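Local coordinates for protein galactan 1,3-beta-galactosidase (Phanerochaete chrysosporium, PDB 7BYV) that is an exo-beta-1,3-galactanase of glycoside hydrolase family 43 that probably hydrolyses beta-1,3-linked galactan and carries a carbohydrate-binding module, at residues Gln1-Ser6 / Ala288-Val293; Thr17-Gly22 / Asp38-Ser43. The protein carries 1 engineered substitution. One frame throughout, in Å; residues are numbered along the deposited sequence.

Contact 1. Residues Gln1-Ser6 / Ala288-Val293; sequences QNQIVS and ADVWSV. With NAG (2-acetamido-2-deoxy-beta-D-glucopyranose), chain D.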
loop_
_atom_site.group_PDB
_atom_site.type_symbol
_atom_site.label_atom_id
_atom_site.label_comp_id
_atom_site.label_asym_id
_atom_site.label_seq_id
_atom_site.Cartn_x
_atom_site.Cartn_y
_atom_site.Cartn_z
ATOM N N GLN A 1 12.494 18.155 1.124
ATOM C CA GLN A 1 11.318 18.526 1.909
ATOM C C GLN A 1 10.310 17.376 1.921
ATOM O O GLN A 1 9.613 17.157 2.917
ATOM C CB GLN A 1 10.674 19.810 1.339
ATOM C CG GLN A 1 9.203 20.073 1.756
ATOM C CD GLN A 1 8.166 19.403 0.830
ATOM O OE1 GLN A 1 8.454 19.109 -0.337
ATOM N NE2 GLN A 1 6.960 19.155 1.358
ATOM N N ASN A 2 10.184 16.685 0.792
ATOM C CA ASN A 2 8.972 15.910 0.602
ATOM C C ASN A 2 8.961 14.662 1.477
ATOM O O ASN A 2 9.991 14.131 1.909
ATOM C CB ASN A 2 8.770 15.534 -0.864
ATOM C CG ASN A 2 7.476 16.091 -1.429
ATOM O OD1 ASN A 2 6.481 16.204 -0.717
ATOM N ND2 ASN A 2 7.482 16.441 -2.710
ATOM N N GLN A 3 7.746 14.188 1.692
ATOM C CA GLN A 3 7.343 13.279 2.741
ATOM C C GLN A 3 6.432 12.201 2.184
ATOM O O GLN A 3 5.557 12.470 1.360
ATOM C CB GLN A 3 6.654 14.054 3.853
ATOM C CG GLN A 3 7.669 14.667 4.769
ATOM C CD GLN A 3 7.246 15.959 5.402
ATOM O OE1 GLN A 3 6.382 16.683 4.886
ATOM N NE2 GLN A 3 7.865 16.270 6.537
ATOM N N ILE A 4 6.665 10.972 2.624
ATOM C CA ILE A 4 5.778 9.862 2.323
ATOM C C ILE A 4 4.761 9.827 3.455
ATOM O O ILE A 4 5.116 9.580 4.608
ATOM C CB ILE A 4 6.550 8.543 2.183
ATOM C CG1 ILE A 4 7.445 8.600 0.946
ATOM C CG2 ILE A 4 5.598 7.363 2.059
ATOM C CD1 ILE A 4 8.876 8.205 1.217
ATOM N N VAL A 5 3.505 10.098 3.126
ATOM C CA VAL A 5 2.442 10.316 4.112
ATOM C C VAL A 5 1.346 9.296 3.811
ATOM O O VAL A 5 0.439 9.531 3.003
ATOM C CB VAL A 5 1.921 11.757 4.077
ATOM C CG1 VAL A 5 0.856 11.989 5.112
ATOM C CG2 VAL A 5 3.069 12.718 4.290
ATOM N N SER A 6 1.428 8.137 4.459
ATOM C CA SER A 6 0.550 7.023 4.123
ATOM C C SER A 6 -0.890 7.301 4.543
ATOM O O SER A 6 -1.166 7.639 5.700
ATOM C CB SER A 6 1.053 5.754 4.792
ATOM O OG SER A 6 2.314 5.413 4.249
ATOM N N ALA A 288 5.571 4.759 10.397
ATOM C CA ALA A 288 5.928 6.163 10.258
ATOM C C ALA A 288 4.821 6.861 9.481
ATOM O O ALA A 288 4.714 6.684 8.263
ATOM C CB ALA A 288 7.271 6.313 9.548
ATOM N N ASP A 289 3.991 7.647 10.187
ATOM C CA ASP A 289 2.949 8.408 9.498
ATOM C C ASP A 289 3.562 9.354 8.477
ATOM O O ASP A 289 2.957 9.621 7.430
ATOM C CB ASP A 289 2.093 9.230 10.479
ATOM C CG ASP A 289 1.394 8.386 11.533
ATOM O OD1 ASP A 289 0.905 7.274 11.218
ATOM O OD2 ASP A 289 1.339 8.842 12.694
ATOM N N VAL A 290 4.741 9.892 8.779
ATOM C CA VAL A 290 5.413 10.862 7.928
ATOM C C VAL A 290 6.887 10.504 7.922
ATOM O O VAL A 290 7.500 10.362 8.987
ATOM C CB VAL A 290 5.206 12.309 8.420
ATOM C CG1 VAL A 290 6.083 13.281 7.626
ATOM C CG2 VAL A 290 3.742 12.702 8.338
ATOM N N TRP A 291 7.453 10.330 6.736
ATOM C CA TRP A 291 8.851 9.943 6.670
ATOM C C TRP A 291 9.425 10.364 5.328
ATOM O O TRP A 291 8.697 10.729 4.404
ATOM C CB TRP A 291 9.042 8.442 6.925
ATOM C CG TRP A 291 8.396 7.488 5.944
ATOM C CD1 TRP A 291 7.086 7.117 5.907
ATOM C CD2 TRP A 291 9.051 6.740 4.905
ATOM N NE1 TRP A 291 6.878 6.209 4.898
ATOM C CE2 TRP A 291 8.070 5.960 4.271
ATOM C CE3 TRP A 291 10.368 6.673 4.436
ATOM C CZ2 TRP A 291 8.363 5.118 3.199
ATOM C CZ3 TRP A 291 10.653 5.831 3.371
ATOM C CH2 TRP A 291 9.658 5.067 2.768
ATOM N N SER A 292 10.749 10.347 5.259
ATOM C CA SER A 292 11.479 10.806 4.097
ATOM C C SER A 292 12.468 9.726 3.694
ATOM O O SER A 292 12.982 8.989 4.543
ATOM C CB SER A 292 12.206 12.114 4.386
ATOM O OG SER A 292 13.063 11.960 5.505
ATOM N N VAL A 293 12.708 9.614 2.391
ATOM C CA VAL A 293 13.648 8.639 1.857
ATOM C C VAL A 293 14.686 9.390 1.040
ATOM O O VAL A 293 14.346 10.294 0.262
ATOM C CB VAL A 293 12.953 7.553 1.011
ATOM C CG1 VAL A 293 12.173 8.161 -0.123
ATOM C CG2 VAL A 293 13.970 6.593 0.460
HETATM C C1 NAG D . 9.517 17.412 -6.307
HETATM C C2 NAG D . 9.620 18.931 -6.357
HETATM C C3 NAG D . 10.438 19.456 -5.175
HETATM C C4 NAG D . 11.529 18.470 -4.760
HETATM C C5 NAG D . 10.958 17.084 -4.451
HETATM C C6 NAG D . 10.934 16.789 -2.971
HETATM C C7 NAG D . 9.455 19.833 -8.630
HETATM C C8 NAG D . 10.205 20.242 -9.861
HETATM N N2 NAG D . 10.195 19.370 -7.619
HETATM O O3 NAG D . 9.564 19.718 -4.081
HETATM O O4 NAG D . 12.520 18.352 -5.778
HETATM O O5 NAG D . 9.609 16.968 -4.939
HETATM O O6 NAG D . 11.926 15.838 -2.606
HETATM O O7 NAG D . 8.233 19.921 -8.551
HETATM O O HOH W 1 0.505 8.717 7.608
#

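Contact 2. Residues Thr17-Gly22 / Asp38-Ser43; sequences TIQAHG and DKSHNS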
loop_
_atom_site.group_PDB
_atom_site.type_symbol
_atom_site.label_atom_id
_atom_site.label_comp_id
_atom_site.label_asym_id
_atom_site.label_seq_id
_atom_site.Cartn_x
_atom_site.Cartn_y
_atom_site.Cartn_z
ATOM N N THR A 17 -4.988 12.956 -8.726
ATOM C CA THR A 17 -4.839 11.800 -7.850
ATOM C C THR A 17 -4.074 10.700 -8.573
ATOM O O THR A 17 -4.500 10.239 -9.638
ATOM C CB THR A 17 -6.209 11.266 -7.422
ATOM O OG1 THR A 17 -7.089 12.347 -7.092
ATOM C CG2 THR A 17 -6.069 10.358 -6.217
ATOM N N ILE A 18 -2.944 10.281 -7.995
ATOM C CA ILE A 18 -2.216 9.141 -8.535
ATOM C C ILE A 18 -3.134 7.924 -8.598
ATOM O O ILE A 18 -3.929 7.658 -7.684
ATOM C CB ILE A 18 -0.965 8.849 -7.690
ATOM C CG1 ILE A 18 -0.082 10.088 -7.616
ATOM C CG2 ILE A 18 -0.192 7.663 -8.255
ATOM C CD1 ILE A 18 1.261 9.829 -6.959
ATOM N N GLN A 19 -3.036 7.179 -9.696
ATOM C CA GLN A 19 -3.885 6.022 -9.936
ATOM C C GLN A 19 -2.990 4.874 -10.398
ATOM O O GLN A 19 -3.036 4.453 -11.558
ATOM C CB GLN A 19 -4.973 6.345 -10.949
ATOM C CG GLN A 19 -6.009 7.308 -10.421
ATOM C CD GLN A 19 -7.088 6.604 -9.639
ATOM O OE1 GLN A 19 -7.172 5.374 -9.663
ATOM N NE2 GLN A 19 -7.931 7.377 -8.940
ATOM N N ALA A 20 -2.178 4.378 -9.464
ATOM C CA ALA A 20 -1.235 3.299 -9.717
ATOM C C ALA A 20 -1.345 2.229 -8.617
ATOM O O ALA A 20 -0.382 1.930 -7.909
ATOM C CB ALA A 20 0.173 3.868 -9.818
ATOM N N HIS A 21 -2.531 1.627 -8.496
ATOM C CA HIS A 21 -2.781 0.613 -7.479
ATOM C C HIS A 21 -2.248 -0.755 -7.912
ATOM O O HIS A 21 -2.178 -1.076 -9.104
ATOM C CB HIS A 21 -4.278 0.517 -7.166
ATOM C CG HIS A 21 -4.943 1.847 -7.005
ATOM N ND1 HIS A 21 -4.884 2.575 -5.835
ATOM C CD2 HIS A 21 -5.669 2.591 -7.874
ATOM C CE1 HIS A 21 -5.550 3.705 -5.988
ATOM N NE2 HIS A 21 -6.037 3.740 -7.216
ATOM N N GLY A 22 -1.875 -1.566 -6.925
ATOM C CA GLY A 22 -1.181 -2.811 -7.208
ATOM C C GLY A 22 0.266 -2.608 -7.602
ATOM O O GLY A 22 0.763 -3.298 -8.505
ATOM N N ASP A 38 -5.064 1.642 -13.165
ATOM C CA ASP A 38 -5.817 2.883 -13.163
ATOM C C ASP A 38 -7.228 2.556 -12.705
ATOM O O ASP A 38 -7.912 1.734 -13.319
ATOM C CB ASP A 38 -5.809 3.512 -14.558
ATOM C CG ASP A 38 -6.441 4.909 -14.595
ATOM O OD1 ASP A 38 -5.974 5.742 -15.409
ATOM O OD2 ASP A 38 -7.396 5.173 -13.824
ATOM N N LYS A 39 -7.664 3.180 -11.619
ATOM C CA LYS A 39 -8.979 2.867 -11.077
ATOM C C LYS A 39 -9.887 4.097 -11.011
ATOM O O LYS A 39 -10.896 4.085 -10.289
ATOM C CB LYS A 39 -8.824 2.174 -9.721
ATOM C CG LYS A 39 -8.260 0.745 -9.883
ATOM C CD LYS A 39 -8.265 -0.055 -8.590
ATOM C CE LYS A 39 -8.944 -1.424 -8.767
ATOM N NZ LYS A 39 -8.303 -2.298 -9.799
ATOM N N SER A 40 -9.563 5.136 -11.802
ATOM C CA SER A 40 -10.356 6.350 -11.999
ATOM C C SER A 40 -11.846 6.063 -12.070
ATOM O O SER A 40 -12.665 6.868 -11.620
ATOM C CB SER A 40 -9.948 7.062 -13.294
ATOM O OG SER A 40 -8.622 7.564 -13.248
ATOM N N HIS A 41 -12.206 4.925 -12.653
ATOM C CA HIS A 41 -13.594 4.611 -12.952
ATOM C C HIS A 41 -14.308 3.905 -11.813
ATOM O O HIS A 41 -15.484 3.551 -11.976
ATOM C CB HIS A 41 -13.680 3.762 -14.234
ATOM C CG HIS A 41 -12.818 2.536 -14.223
ATOM N ND1 HIS A 41 -11.463 2.574 -13.972
ATOM C CD2 HIS A 41 -13.123 1.234 -14.447
ATOM C CE1 HIS A 41 -10.977 1.345 -14.012
ATOM N NE2 HIS A 41 -11.962 0.515 -14.313
ATOM N N ASN A 42 -13.631 3.695 -10.674
ATOM C CA ASN A 42 -14.241 3.075 -9.499
ATOM C C ASN A 42 -14.800 1.694 -9.838
ATOM O O ASN A 42 -15.925 1.346 -9.473
ATOM C CB ASN A 42 -15.333 3.971 -8.897
ATOM C CG ASN A 42 -14.779 5.220 -8.247
ATOM O OD1 ASN A 42 -14.298 5.179 -7.119
ATOM N ND2 ASN A 42 -14.848 6.343 -8.954
ATOM N N SER A 43 -14.004 0.907 -10.558
ATOM C CA SER A 43 -14.396 -0.446 -10.924
ATOM C C SER A 43 -13.150 -1.318 -11.002
ATOM O O SER A 43 -12.036 -0.832 -11.223
ATOM C CB SER A 43 -15.165 -0.463 -12.251
ATOM O OG SER A 43 -14.915 -1.642 -13.008
#

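Contact 1. Residues Gln1-Ser6 / Ala288-Val293
A small antiparallel sheet pairs the N-terminal strand 4-5 with strand 290-294, which in turn pairs with strand 299-302; it lies between the family 43 beta-propeller and the carbohydrate-binding module. Ile4 and Trp291 form its hydrogen-bonded pair. Ile4 N donates to Trp291 O at 2.7 Å, nearly straight (167° at the hydrogen), while the return bond from Trp291 N to Ile4 O is longer at 3.2 Å and more bent. Flanking CA-H...O contacts run from Gln3 to Trp291 O and from Val5 to Asp289 O. Both side chains of the pair leave on the same face of the sheet. With CG between its backbone N and carbonyl carbon (chi1 62°), the Trp291 indole is folded back under Ile4, whose CD1 sits over the six-membered ring, 3.5 Å from its centroid and 8° off the normal, a CH-pi contact. The other branch, Ile4 CG2, rests by the pyrrole nitrogen, 3.3 Å from Trp291 NE1. That nitrogen donates to the backbone O of Trp273 on the last propeller blade, which helps fix the rotation of the ring. Replacing Trp291 by an alanine would take away the flat surface under Ile4 CD1 and would probably leave Trp273 O without its indole donor. Val293 CG1 closes on Ile4 CD1 at 3.6 Å. On the face of Val5 and Val290, Val290 CG1 meets Gln3 CG at 3.5 Å, and Trp355 of the carbohydrate-binding module packs against Gln3, Val5 and Val290. The Asp289 carboxylate turns to Tyr359, Ser395 and Tyr428 of that module. Where the two segments part, one water donates to Ser6 O at 2.8 Å and to Asp289 O at 2.6 Å.

Contact 2. Residues Thr17-Gly22 / Asp38-Ser43
Gln19 reaches Lys39 by a side chain that sets CG anti to its own carbonyl carbon (chi1 -69°) and then bends again at chi2 (-85°), which brings the amide up against the backbone of the facing loop. His21 also has CG opposite its carbonyl carbon, and its ring swings back to the same amide. Gln19 OE1 is therefore gripped twice: Lys39 N donates to it at 3.0 Å across the contact, and His21 NE2 at 3.2 Å from within its own segment. The two donors come from opposite faces of the amide plane, neither on a lone pair; the oxygen lies close to the plane of the imidazole, at its edge. Two donors on one oxygen should hold the amide against flipping, and Gln19 NE2 is bonded elsewhere in the protein. These are loops of the first blade of the five-bladed propeller typical of family 43: residues 17-22 run into its strand 23-28, and residues 38-43 leave strand 31-37 through an Asx turn and a type I beta turn. In the Asx turn, Asp38 OD2 accepts from Ser40 N at 3.0 Å, nearly along the C-O direction; Asp38 OD2 also takes Ser40 OG at 2.7 Å on its syn lone pair, while Asp38 OD1 forms a salt bridge with Arg62. The Asx turn keeps Ser40 beside the glutamine, Ser40 OG standing 3.9 Å from Gln19 CG. The aliphatic part of Lys39 crosses the histidine, CB lying 3.7 Å from His21 CD2, and its amine goes on to a salt bridge with Glu37. The Lys39 side chain is about 5 Å from that of the galactose-binding Glu82, and about 7 Å from a bound galactose.

Contact 2 lies within the chain loop that contact 1 closes: residues 1-6 come first, then 17-22 and 38-43, with 288-293 far downstream, after all five blades. Their centres are 21 Å apart and their nearest atoms about 10 Å, so they do not touch. Contact 1 is part of a small sheet and contact 2 joins two loops of the first blade, yet both lean on strand 270-277 of the last blade: Ser6 OG bonds to Trp273 N, while Ile18 and Ala20 bond to Tyr271. Contact 1 thus brings the chain start to the junction with the carbohydrate-binding module, whereas contact 2 packs its loops close to the bound galactose of the catalytic domain.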